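Local atomic coordinates of shikimate 5-dehydrogenase AroE (5-dehydroshikimate reductase) (Mycobacterium tuberculosis, PDB entry 4P4G), a protein that probably catalyses the NADP-dependent interconversion of 3-dehydroshikimate and shikimate in chorismate biosynthesis, and binds shikimate in a pocket between its two domains. Residues 73-78 with 97-102; 29-34 with 252-257; 123-128 with 146-151. One frame throughout, in Å; residues are numbered along the deposited sequence.

Contact 1: residues 73-78 with 97-102; sequences LRFADE and HGWRAD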
ATOM      1  N   LEU A  73       8.955   4.135  -9.498  1.00  6.13           N
ATOM      2  CA  LEU A  73       8.435   3.874 -10.834  1.00  8.39           C
ATOM      3  C   LEU A  73       9.314   4.533 -11.895  1.00 10.00           C
ATOM      4  O   LEU A  73       9.664   3.915 -12.905  1.00 11.50           O
ATOM      5  CB  LEU A  73       7.006   4.400 -10.971  1.00 11.18           C
ATOM      6  CG  LEU A  73       6.370   4.038 -12.315  1.00 17.10           C
ATOM      7  CD1 LEU A  73       5.579   2.768 -12.186  1.00 17.93           C
ATOM      8  CD2 LEU A  73       5.503   5.168 -12.852  1.00 22.73           C
ATOM      9  N   ARG A  74       9.677   5.785 -11.663  1.00 10.95           N
ATOM     10  CA  ARG A  74      10.482   6.510 -12.641  1.00 11.14           C
ATOM     11  C   ARG A  74      11.882   5.920 -12.802  1.00 11.34           C
ATOM     12  O   ARG A  74      12.465   5.955 -13.899  1.00 12.62           O
ATOM     13  CB  ARG A  74      10.609   7.975 -12.240  1.00 12.14           C
ATOM     14  CG  ARG A  74       9.315   8.748 -12.352  1.00 14.61           C
ATOM     15  CD  ARG A  74       9.592  10.228 -12.165  1.00 15.76           C
ATOM     16  NE  ARG A  74      10.249  10.538 -10.895  1.00 17.07           N
ATOM     17  CZ  ARG A  74       9.610  10.902  -9.788  1.00 17.05           C
ATOM     18  NH1 ARG A  74       8.286  10.977  -9.771  1.00 14.63           N
ATOM     19  NH2 ARG A  74      10.302  11.188  -8.688  1.00 20.48           N
ATOM     20  N   PHE A  75      12.430   5.413 -11.704  1.00  8.28           N
ATOM     21  CA  PHE A  75      13.810   4.931 -11.684  1.00  9.27           C
ATOM     22  C   PHE A  75      13.971   3.673 -12.529  1.00 10.43           C
ATOM     23  O   PHE A  75      14.972   3.505 -13.233  1.00 11.80           O
ATOM     24  CB  PHE A  75      14.243   4.653 -10.244  1.00  8.95           C
ATOM     25  CG  PHE A  75      15.548   3.909 -10.141  1.00 11.72           C
ATOM     26  CD1 PHE A  75      16.753   4.578 -10.311  1.00 13.92           C
ATOM     27  CD2 PHE A  75      15.568   2.546  -9.863  1.00 11.06           C
ATOM     28  CE1 PHE A  75      17.963   3.898 -10.216  1.00 17.00           C
ATOM     29  CE2 PHE A  75      16.771   1.861  -9.773  1.00 15.63           C
ATOM     30  CZ  PHE A  75      17.966   2.541  -9.941  1.00 15.23           C
ATOM     31  N   ALA A  76      12.984   2.785 -12.449  1.00  8.51           N
ATOM     32  CA  ALA A  76      13.024   1.511 -13.159  1.00 10.05           C
ATOM     33  C   ALA A  76      13.014   1.689 -14.668  1.00 12.60           C
ATOM     34  O   ALA A  76      12.315   2.556 -15.197  1.00 14.96           O
ATOM     35  CB  ALA A  76      11.858   0.645 -12.738  1.00  9.46           C
ATOM     36  N   ASP A  77      13.775   0.856 -15.371  1.00 13.84           N
ATOM     37  CA  ASP A  77      13.782   0.920 -16.828  1.00 17.40           C
ATOM     38  C   ASP A  77      12.733   0.001 -17.469  1.00 17.18           C
ATOM     39  O   ASP A  77      12.417   0.146 -18.658  1.00 18.52           O
ATOM     40  CB  ASP A  77      15.181   0.611 -17.361  1.00 22.14           C
ATOM     41  CG  ASP A  77      15.825  -0.552 -16.643  1.00 26.30           C
ATOM     42  OD1 ASP A  77      16.472  -0.334 -15.581  1.00 25.16           O
ATOM     43  OD2 ASP A  77      15.676  -1.690 -17.137  1.00 32.08           O
ATOM     44  N   GLU A  78      12.205  -0.948 -16.693  1.00 13.90           N
ATOM     45  CA  GLU A  78      11.068  -1.766 -17.121  1.00 15.21           C
ATOM     46  C   GLU A  78      10.013  -1.642 -16.044  1.00 12.18           C
ATOM     47  O   GLU A  78      10.350  -1.502 -14.879  1.00  9.10           O
ATOM     48  CB  GLU A  78      11.407  -3.259 -17.162  1.00 22.22           C
ATOM     49  CG  GLU A  78      12.515  -3.744 -18.061  1.00 30.83           C
ATOM     50  CD  GLU A  78      12.693  -5.250 -17.898  1.00 36.22           C
ATOM     51  OE1 GLU A  78      13.829  -5.752 -18.021  1.00 39.37           O
ATOM     52  OE2 GLU A  78      11.680  -5.930 -17.623  1.00 37.88           O
ATOM     53  N   HIS A  97      19.979  -6.578 -16.577  1.00 23.90           N
ATOM     54  CA  HIS A  97      20.612  -5.341 -17.030  1.00 24.77           C
ATOM     55  C   HIS A  97      20.002  -4.084 -16.418  1.00 22.14           C
ATOM     56  O   HIS A  97      20.210  -2.978 -16.926  1.00 23.58           O
ATOM     57  CB  HIS A  97      20.567  -5.236 -18.559  1.00 27.66           C
ATOM     58  CG  HIS A  97      21.124  -6.432 -19.269  1.00 30.33           C
ATOM     59  ND1 HIS A  97      22.425  -6.858 -19.108  1.00 31.90           N
ATOM     60  CD2 HIS A  97      20.555  -7.288 -20.152  1.00 32.33           C
ATOM     61  CE1 HIS A  97      22.633  -7.927 -19.857  1.00 34.84           C
ATOM     62  NE2 HIS A  97      21.514  -8.209 -20.500  1.00 34.99           N
ATOM     63  N   GLY A  98      19.248  -4.242 -15.334  1.00 18.78           N
ATOM     64  CA  GLY A  98      18.626  -3.094 -14.700  1.00 16.55           C
ATOM     65  C   GLY A  98      17.623  -3.479 -13.638  1.00 16.27           C
ATOM     66  O   GLY A  98      17.850  -4.424 -12.879  1.00 14.90           O
ATOM     67  N   TRP A  99      16.514  -2.746 -13.582  1.00 11.98           N
ATOM     68  CA  TRP A  99      15.531  -2.924 -12.517  1.00 14.42           C
ATOM     69  C   TRP A  99      14.125  -2.872 -13.095  1.00 14.98           C
ATOM     70  O   TRP A  99      13.861  -2.108 -14.033  1.00 16.82           O
ATOM     71  CB  TRP A  99      15.667  -1.814 -11.471  1.00 13.92           C
ATOM     72  CG  TRP A  99      16.954  -1.829 -10.690  1.00 13.26           C
ATOM     73  CD1 TRP A  99      18.125  -1.209 -11.024  1.00 14.21           C
ATOM     74  CD2 TRP A  99      17.185  -2.473  -9.434  1.00 13.64           C
ATOM     75  NE1 TRP A  99      19.077  -1.444 -10.057  1.00 14.42           N
ATOM     76  CE2 TRP A  99      18.526  -2.215  -9.070  1.00 14.15           C
ATOM     77  CE3 TRP A  99      16.390  -3.242  -8.578  1.00 14.33           C
ATOM     78  CZ2 TRP A  99      19.085  -2.703  -7.880  1.00 15.82           C
ATOM     79  CZ3 TRP A  99      16.953  -3.734  -7.408  1.00 16.38           C
ATOM     80  CH2 TRP A  99      18.289  -3.470  -7.078  1.00 17.52           C
ATOM     81  N   ARG A 100      13.222  -3.676 -12.530  1.00  9.73           N
ATOM     82  CA  ARG A 100      11.814  -3.636 -12.922  1.00  9.63           C
ATOM     83  C   ARG A 100      10.957  -3.150 -11.759  1.00 10.23           C
ATOM     84  O   ARG A 100      11.128  -3.595 -10.618  1.00 11.44           O
ATOM     85  CB  ARG A 100      11.331  -5.016 -13.402  1.00 10.40           C
ATOM     86  CG  ARG A 100       9.866  -5.038 -13.859  1.00 14.00           C
ATOM     87  CD  ARG A 100       9.394  -6.460 -14.155  1.00 19.54           C
ATOM     88  NE  ARG A 100      10.300  -7.146 -15.069  1.00 23.11           N
ATOM     89  CZ  ARG A 100      11.116  -8.132 -14.707  1.00 23.66           C
ATOM     90  NH1 ARG A 100      11.127  -8.563 -13.457  1.00 23.42           N
ATOM     91  NH2 ARG A 100      11.915  -8.694 -15.601  1.00 25.95           N
ATOM     92  N   ALA A 101      10.042  -2.230 -12.050  1.00  8.64           N
ATOM     93  CA  ALA A 101       9.104  -1.730 -11.054  1.00  8.74           C
ATOM     94  C   ALA A 101       7.820  -2.545 -11.085  1.00  9.01           C
ATOM     95  O   ALA A 101       7.258  -2.810 -12.158  1.00  9.86           O
ATOM     96  CB  ALA A 101       8.791  -0.263 -11.297  1.00 12.01           C
ATOM     97  N   ASP A 102       7.346  -2.927  -9.908  1.00  9.14           N
ATOM     98  CA  ASP A 102       6.031  -3.542  -9.797  1.00 10.57           C
ATOM     99  C   ASP A 102       5.246  -2.850  -8.694  1.00  9.06           C
ATOM    100  O   ASP A 102       5.804  -2.106  -7.875  1.00  8.48           O
ATOM    101  CB  ASP A 102       6.144  -5.044  -9.515  1.00 14.13           C
ATOM    102  CG  ASP A 102       4.786  -5.749  -9.551  1.00 19.78           C
ATOM    103  OD1 ASP A 102       3.901  -5.308 -10.326  1.00 19.25           O
ATOM    104  OD2 ASP A 102       4.592  -6.725  -8.793  1.00 21.41           O
TER
HETATM  105  O   HOH W   1      19.307   0.068 -16.740  1.00 33.41           O
HETATM  106  O   HOH W   2      17.176  -3.098 -18.468  1.00 47.43           O
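E78 and R100 form a parallel bridge, their CA atoms 4.7 Å apart, in which A101 N donates to E78 O (2.9 Å) and E78 N weakly to W99 O; D77 N is a second weak donor to W99 O. The carboxylate of D77 continues this pairing: W99 N meets OD1 at 3.1 Å, on the syn side and 25° out of the carboxylate plane. With chi1 at 43°, CG of D77 sits between its backbone N and carbonyl carbon, which turns OD1 back onto the W99 amide. A water bridges H97 O and, weakly, OD1. E78 and R100 form a salt bridge on one face, OE2 to NE 3.1 Å; NE comes from above the carboxylate plane, and the weaker NH2 bond ends on the same oxygen. On the apolar side, F75 lays CE2 over one face of the W99 indole, 3.6 Å from CD1, with ring planes at 51°. A76 CB packs 3.5 Å from A101 CB. This is the edge of the substrate-binding domain's mixed sheet: helix 69-75 passes through A76 and D77 into outermost strand 78-79, parallel to 98-102, strand 91-95 flanks 98-102 on the other side, and helix 48-53 packs on F75 and W99.

Contact 2: residues 29-34 with 252-257; sequences RALGLH and TGLPAP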
ATOM      1  N   ARG A  29      13.617 -17.822   5.459  1.00 10.13           N
ATOM      2  CA  ARG A  29      13.904 -19.013   6.259  1.00 12.12           C
ATOM      3  C   ARG A  29      13.014 -20.209   5.894  1.00 13.50           C
ATOM      4  O   ARG A  29      13.479 -21.341   5.816  1.00 14.33           O
ATOM      5  CB  ARG A  29      13.788 -18.692   7.753  1.00 12.69           C
ATOM      6  CG  ARG A  29      14.891 -17.777   8.268  1.00 17.61           C
ATOM      7  CD  ARG A  29      14.916 -17.754   9.792  1.00 22.56           C
ATOM      8  NE  ARG A  29      13.670 -17.240  10.355  1.00 25.07           N
ATOM      9  CZ  ARG A  29      13.431 -15.950  10.581  1.00 24.54           C
ATOM     10  NH1 ARG A  29      14.359 -15.048  10.291  1.00 23.75           N
ATOM     11  NH2 ARG A  29      12.270 -15.562  11.103  1.00 23.07           N
ATOM     12  N   ALA A  30      11.727 -19.955   5.677  1.00 12.54           N
ATOM     13  CA  ALA A  30      10.801 -21.012   5.261  1.00 12.96           C
ATOM     14  C   ALA A  30      11.183 -21.609   3.903  1.00 14.67           C
ATOM     15  O   ALA A  30      10.967 -22.802   3.659  1.00 16.07           O
ATOM     16  CB  ALA A  30       9.381 -20.481   5.222  1.00 15.19           C
ATOM     17  N   LEU A  31      11.737 -20.772   3.026  1.00 13.01           N
ATOM     18  CA  LEU A  31      12.135 -21.204   1.687  1.00 14.76           C
ATOM     19  C   LEU A  31      13.531 -21.822   1.660  1.00 14.25           C
ATOM     20  O   LEU A  31      13.998 -22.247   0.603  1.00 15.97           O
ATOM     21  CB  LEU A  31      12.089 -20.022   0.711  1.00 14.28           C
ATOM     22  CG  LEU A  31      10.707 -19.453   0.383  1.00 14.26           C
ATOM     23  CD1 LEU A  31      10.813 -18.169  -0.449  1.00 13.85           C
ATOM     24  CD2 LEU A  31       9.878 -20.506  -0.344  1.00 14.95           C
ATOM     25  N   GLY A  32      14.208 -21.851   2.802  1.00 14.45           N
ATOM     26  CA  GLY A  32      15.551 -22.405   2.858  1.00 16.31           C
ATOM     27  C   GLY A  32      16.637 -21.473   2.348  1.00 17.65           C
ATOM     28  O   GLY A  32      17.751 -21.914   2.053  1.00 19.88           O
ATOM     29  N   LEU A  33      16.316 -20.188   2.254  1.00 14.29           N
ATOM     30  CA  LEU A  33      17.271 -19.158   1.850  1.00 17.38           C
ATOM     31  C   LEU A  33      17.882 -18.516   3.097  1.00 23.00           C
ATOM     32  O   LEU A  33      17.750 -17.313   3.319  1.00 23.07           O
ATOM     33  CB  LEU A  33      16.554 -18.087   1.029  1.00 15.24           C
ATOM     34  CG  LEU A  33      15.731 -18.582  -0.154  1.00 14.70           C
ATOM     35  CD1 LEU A  33      14.952 -17.434  -0.776  1.00 13.23           C
ATOM     36  CD2 LEU A  33      16.616 -19.231  -1.187  1.00 18.36           C
ATOM     37  N   HIS A  34      18.564 -19.320   3.904  1.00 29.44           N
ATOM     38  CA  HIS A  34      18.899 -18.922   5.272  1.00 33.43           C
ATOM     39  C   HIS A  34      19.916 -17.787   5.462  1.00 32.77           C
ATOM     40  O   HIS A  34      19.925 -17.147   6.515  1.00 34.04           O
ATOM     41  CB  HIS A  34      19.291 -20.155   6.102  1.00 38.80           C
ATOM     42  CG  HIS A  34      18.136 -21.056   6.414  1.00 43.10           C
ATOM     43  ND1 HIS A  34      17.234 -20.785   7.420  1.00 43.56           N
ATOM     44  CD2 HIS A  34      17.730 -22.218   5.848  1.00 45.58           C
ATOM     45  CE1 HIS A  34      16.323 -21.742   7.464  1.00 44.48           C
ATOM     46  NE2 HIS A  34      16.599 -22.622   6.517  1.00 45.96           N
ATOM     47  N   THR A 252      12.471 -13.868  -4.852  1.00 10.97           N
ATOM     48  CA  THR A 252      13.008 -15.235  -4.721  1.00 10.96           C
ATOM     49  C   THR A 252      12.821 -16.131  -5.945  1.00 12.82           C
ATOM     50  O   THR A 252      13.584 -17.081  -6.126  1.00 14.54           O
ATOM     51  CB  THR A 252      12.404 -15.982  -3.509  1.00 11.13           C
ATOM     52  OG1 THR A 252      11.007 -16.222  -3.740  1.00 11.82           O
ATOM     53  CG2 THR A 252      12.583 -15.170  -2.230  1.00 10.85           C
ATOM     54  N   GLY A 253      11.806 -15.852  -6.762  1.00 12.16           N
ATOM     55  CA  GLY A 253      11.448 -16.735  -7.864  1.00 12.94           C
ATOM     56  C   GLY A 253      10.673 -17.967  -7.419  1.00 13.86           C
ATOM     57  O   GLY A 253      10.476 -18.890  -8.202  1.00 14.20           O
ATOM     58  N   LEU A 254      10.238 -17.978  -6.158  1.00 10.63           N
ATOM     59  CA  LEU A 254       9.546 -19.125  -5.560  1.00 10.08           C
ATOM     60  C   LEU A 254       8.163 -18.693  -5.078  1.00 11.19           C
ATOM     61  O   LEU A 254       7.932 -17.505  -4.883  1.00 12.66           O
ATOM     62  CB  LEU A 254      10.352 -19.646  -4.363  1.00 10.53           C
ATOM     63  CG  LEU A 254      11.672 -20.350  -4.695  1.00 12.53           C
ATOM     64  CD1 LEU A 254      12.623 -20.321  -3.514  1.00 13.61           C
ATOM     65  CD2 LEU A 254      11.419 -21.784  -5.118  1.00 13.98           C
ATOM     66  N   PRO A 255       7.243 -19.656  -4.869  1.00 13.09           N
ATOM     67  CA  PRO A 255       5.917 -19.290  -4.351  1.00 12.62           C
ATOM     68  C   PRO A 255       6.045 -18.758  -2.931  1.00 12.81           C
ATOM     69  O   PRO A 255       6.890 -19.233  -2.168  1.00 14.39           O
ATOM     70  CB  PRO A 255       5.160 -20.627  -4.321  1.00 12.08           C
ATOM     71  CG  PRO A 255       5.980 -21.577  -5.168  1.00 12.19           C
ATOM     72  CD  PRO A 255       7.391 -21.113  -5.015  1.00 11.76           C
ATOM     73  N   ALA A 256       5.211 -17.791  -2.568  1.00 11.18           N
ATOM     74  CA  ALA A 256       5.284 -17.235  -1.224  1.00 12.16           C
ATOM     75  C   ALA A 256       4.852 -18.291  -0.219  1.00 13.49           C
ATOM     76  O   ALA A 256       3.857 -18.984  -0.423  1.00 15.54           O
ATOM     77  CB  ALA A 256       4.418 -15.988  -1.103  1.00 12.22           C
ATOM     78  N   PRO A 257       5.620 -18.433   0.865  1.00 13.63           N
ATOM     79  CA  PRO A 257       5.247 -19.354   1.941  1.00 13.80           C
ATOM     80  C   PRO A 257       4.243 -18.655   2.851  1.00 15.26           C
ATOM     81  O   PRO A 257       4.590 -18.091   3.903  1.00 12.48           O
ATOM     82  CB  PRO A 257       6.580 -19.612   2.652  1.00 14.98           C
ATOM     83  CG  PRO A 257       7.373 -18.370   2.422  1.00 16.25           C
ATOM     84  CD  PRO A 257       6.935 -17.804   1.094  1.00 14.90           C
TER
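L31 reaches from the end of helix 20-30 to the end of helix 236-252 and the loop that follows, where its own helix closes in a Schellman motif with G32 at positive phi. From CB the chain leads to CG, which lies 4.1 Å from P257 CG, the two side chains crossing at about a right angle. With chi1 at -68° and chi2 at 172°, CD1 extends the chain toward T252 and CD2 turns toward P255. CD1 approaches T252 tip to tip, 3.8 Å from OG1 and near CG2. The other branch, CD2, lies 3.7 Å from P255 O and 4.1 Å from L254 CB, with the L254 side chain sliding past in the opposite direction. A30 CB and L33 CD1 extend this apolar patch, against P257 CB at 3.9 Å and T252 CG2 at 3.6 Å respectively. V248 of helix 236-252 also touches L31 and P257. This surface contact joins the substrate-binding domain to the C-terminal helices by van der Waals packing. T252 OG1 is satisfied at its own helix end, donating to V248 O and accepting from L254 N at 3.1 Å and 151°, an ST turn.

Contact 3: residues 123-128 with 146-151; sequences LGSGGT and VVARNS. With SO4 (sulfate ion), chain J.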
ATOM      1  N   LEU A 123      -9.200   7.661   0.853  1.00  7.52           N
ATOM      2  CA  LEU A 123      -8.621   8.897   1.373  1.00  9.81           C
ATOM      3  C   LEU A 123      -7.170   9.047   0.973  1.00  9.54           C
ATOM      4  O   LEU A 123      -6.359   8.144   1.199  1.00  9.84           O
ATOM      5  CB  LEU A 123      -8.691   8.934   2.888  1.00  9.98           C
ATOM      6  CG  LEU A 123     -10.021   8.635   3.552  1.00 12.75           C
ATOM      7  CD1 LEU A 123      -9.889   8.867   5.044  1.00 12.74           C
ATOM      8  CD2 LEU A 123     -11.111   9.489   2.951  1.00 14.40           C
ATOM      9  N   GLY A 124      -6.852  10.192   0.382  1.00 10.83           N
ATOM     10  CA  GLY A 124      -5.476  10.540   0.069  1.00 12.01           C
ATOM     11  C   GLY A 124      -5.183  10.568  -1.411  1.00 12.69           C
ATOM     12  O   GLY A 124      -5.981  10.090  -2.214  1.00 14.85           O
ATOM     13  N   SER A 125      -4.025  11.119  -1.764  1.00 13.97           N
ATOM     14  CA  SER A 125      -3.584  11.139  -3.158  1.00 18.25           C
ATOM     15  C   SER A 125      -2.088  10.845  -3.266  1.00 19.76           C
ATOM     16  O   SER A 125      -1.437  11.216  -4.256  1.00 22.16           O
ATOM     17  CB  SER A 125      -3.907  12.489  -3.800  1.00 21.72           C
ATOM     18  OG  SER A 125      -3.234  13.535  -3.128  1.00 23.83           O
ATOM     19  N   GLY A 126      -1.542  10.196  -2.242  1.00 16.96           N
ATOM     20  CA  GLY A 126      -0.145   9.787  -2.240  1.00 17.49           C
ATOM     21  C   GLY A 126       0.089   8.521  -3.041  1.00 17.61           C
ATOM     22  O   GLY A 126      -0.769   8.098  -3.816  1.00 16.37           O
ATOM     23  N   GLY A 127       1.255   7.913  -2.861  1.00 15.06           N
ATOM     24  CA  GLY A 127       1.656   6.781  -3.684  1.00 15.37           C
ATOM     25  C   GLY A 127       0.864   5.497  -3.501  1.00 14.68           C
ATOM     26  O   GLY A 127       0.898   4.624  -4.367  1.00 15.66           O
ATOM     27  N   THR A 128       0.149   5.373  -2.385  1.00 13.00           N
ATOM     28  CA  THR A 128      -0.654   4.189  -2.120  1.00 12.97           C
ATOM     29  C   THR A 128      -2.093   4.389  -2.621  1.00 11.00           C
ATOM     30  O   THR A 128      -2.808   3.425  -2.901  1.00 12.50           O
ATOM     31  CB  THR A 128      -0.653   3.848  -0.615  1.00 15.27           C
ATOM     32  OG1 THR A 128       0.704   3.704  -0.163  1.00 17.92           O
ATOM     33  CG2 THR A 128      -1.402   2.552  -0.356  1.00 14.99           C
ATOM     34  N   VAL A 146     -12.976   9.803  -4.229  1.00  9.38           N
ATOM     35  CA  VAL A 146     -11.633  10.127  -3.748  1.00  9.45           C
ATOM     36  C   VAL A 146     -11.696  11.400  -2.917  1.00 11.04           C
ATOM     37  O   VAL A 146     -12.167  12.431  -3.389  1.00 11.91           O
ATOM     38  CB  VAL A 146     -10.665  10.346  -4.920  1.00 10.70           C
ATOM     39  CG1 VAL A 146      -9.300  10.855  -4.420  1.00 11.87           C
ATOM     40  CG2 VAL A 146     -10.500   9.059  -5.708  1.00 12.96           C
ATOM     41  N   VAL A 147     -11.237  11.317  -1.674  1.00  9.39           N
ATOM     42  CA  VAL A 147     -11.220  12.469  -0.776  1.00 11.86           C
ATOM     43  C   VAL A 147      -9.761  12.791  -0.489  1.00 13.34           C
ATOM     44  O   VAL A 147      -9.048  11.981   0.072  1.00 11.92           O
ATOM     45  CB  VAL A 147     -11.918  12.159   0.568  1.00 14.16           C
ATOM     46  CG1 VAL A 147     -12.018  13.423   1.418  1.00 15.72           C
ATOM     47  CG2 VAL A 147     -13.302  11.574   0.343  1.00 14.89           C
ATOM     48  N   ALA A 148      -9.312  13.977  -0.866  1.00 16.19           N
ATOM     49  CA  ALA A 148      -7.918  14.327  -0.620  1.00 15.86           C
ATOM     50  C   ALA A 148      -7.767  15.819  -0.443  1.00 17.65           C
ATOM     51  O   ALA A 148      -8.668  16.587  -0.788  1.00 17.69           O
ATOM     52  CB  ALA A 148      -7.030  13.835  -1.753  1.00 16.88           C
ATOM     53  N   ARG A 149      -6.617  16.223   0.088  1.00 20.09           N
ATOM     54  CA  ARG A 149      -6.316  17.637   0.268  1.00 22.02           C
ATOM     55  C   ARG A 149      -5.839  18.240  -1.046  1.00 22.02           C
ATOM     56  O   ARG A 149      -6.028  19.426  -1.305  1.00 22.54           O
ATOM     57  CB  ARG A 149      -5.254  17.828   1.355  1.00 23.40           C
ATOM     58  CG  ARG A 149      -5.695  17.391   2.747  1.00 25.82           C
ATOM     59  CD  ARG A 149      -4.556  17.522   3.747  1.00 27.86           C
ATOM     60  NE  ARG A 149      -3.608  16.418   3.625  1.00 26.77           N
ATOM     61  CZ  ARG A 149      -2.455  16.352   4.285  1.00 28.29           C
ATOM     62  NH1 ARG A 149      -2.105  17.334   5.105  1.00 28.64           N
ATOM     63  NH2 ARG A 149      -1.653  15.306   4.120  1.00 28.74           N
ATOM     64  N   ASN A 150      -5.210  17.417  -1.879  1.00 21.25           N
ATOM     65  CA  ASN A 150      -4.659  17.900  -3.140  1.00 22.15           C
ATOM     66  C   ASN A 150      -5.613  17.622  -4.298  1.00 20.25           C
ATOM     67  O   ASN A 150      -5.643  16.515  -4.831  1.00 20.23           O
ATOM     68  CB  ASN A 150      -3.292  17.244  -3.398  1.00 23.73           C
ATOM     69  CG  ASN A 150      -2.555  17.856  -4.570  1.00 24.81           C
ATOM     70  OD1 ASN A 150      -3.154  18.213  -5.585  1.00 25.76           O
ATOM     71  ND2 ASN A 150      -1.238  17.978  -4.435  1.00 25.69           N
ATOM     72  N   SER A 151      -6.374  18.634  -4.704  1.00 19.89           N
ATOM     73  CA  SER A 151      -7.417  18.432  -5.713  1.00 22.26           C
ATOM     74  C   SER A 151      -6.883  18.116  -7.114  1.00 21.86           C
ATOM     75  O   SER A 151      -7.551  17.437  -7.892  1.00 23.86           O
ATOM     76  CB  SER A 151      -8.369  19.630  -5.759  1.00 24.60           C
ATOM     77  OG  SER A 151      -7.688  20.800  -6.172  1.00 28.51           O
TER
HETATM   78  S   SO4 J 308      -3.550  14.230   0.453  1.00 23.85           S
HETATM   79  O1  SO4 J 308      -4.736  14.167   1.309  1.00 10.81           O
HETATM   80  O2  SO4 J 308      -3.876  14.797  -0.859  1.00 24.85           O
HETATM   81  O3  SO4 J 308      -2.551  15.096   1.088  1.00 25.10           O
HETATM   82  O4  SO4 J 308      -2.934  12.903   0.293  1.00 23.35           O
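G124 N donates to V147 O at 2.8 Å and 168°, a nearly straight bond at the close-packed end of this contact. Here L123 and V147 form a parallel bridge, and their side chains lie side by side, pointing the same way, with CD2 of L123 3.7 Å from CB of V147. G124 continues past A148 CB; its carbonyl O is buried with no polar partner in the model. Beyond A148 the backbones separate, and a sulfate, probably from the crystallisation liquor, occupies the interval on the more exposed side. S125 grips it twice, N to O4 at 2.9 Å and OG to O2 at 2.7 Å. With chi1 at 61°, OG lies between the backbone N and carbonyl carbon of S125, facing the ion. Across from it, R149 N donates to O1 at 3.0 Å and N150 N to O2 at 3.1 Å, while R149 NE adds weak bonds to O1 and O3. The glycine-rich turn fits a Rossmann-type domain, and the ion, past strand 143-148, probably lies where NADP-dependent relatives hold the adenosine 2'-phosphate. Strand 119-123 runs between 143-148 and 187-190, leading to helix 129-139, and helix 151-163 packs on S125 and V146.

Contact 3 is buried, contact 1 partly buried, contact 2 on the surface. Contacts 1 and 3 both rest on parallel strand pairing, but in different sheets: the mixed sheet of the substrate-binding domain and the parallel sheet of the probable NADP-binding domain. Contact 1 extends its pairing with the D77 carboxylate and adds a salt bridge on one face, whereas contact 3 opens into an anion site of backbone amides, a serine hydroxyl and an arginine side chain. Contact 2 joins the end of helix 20-30 to the connection between helices 236-252 and 258-267 by apolar packing. It spans over 200 positions, enclosing contacts 1 and 3, and lies about 35 Å from contact 3, centre to centre.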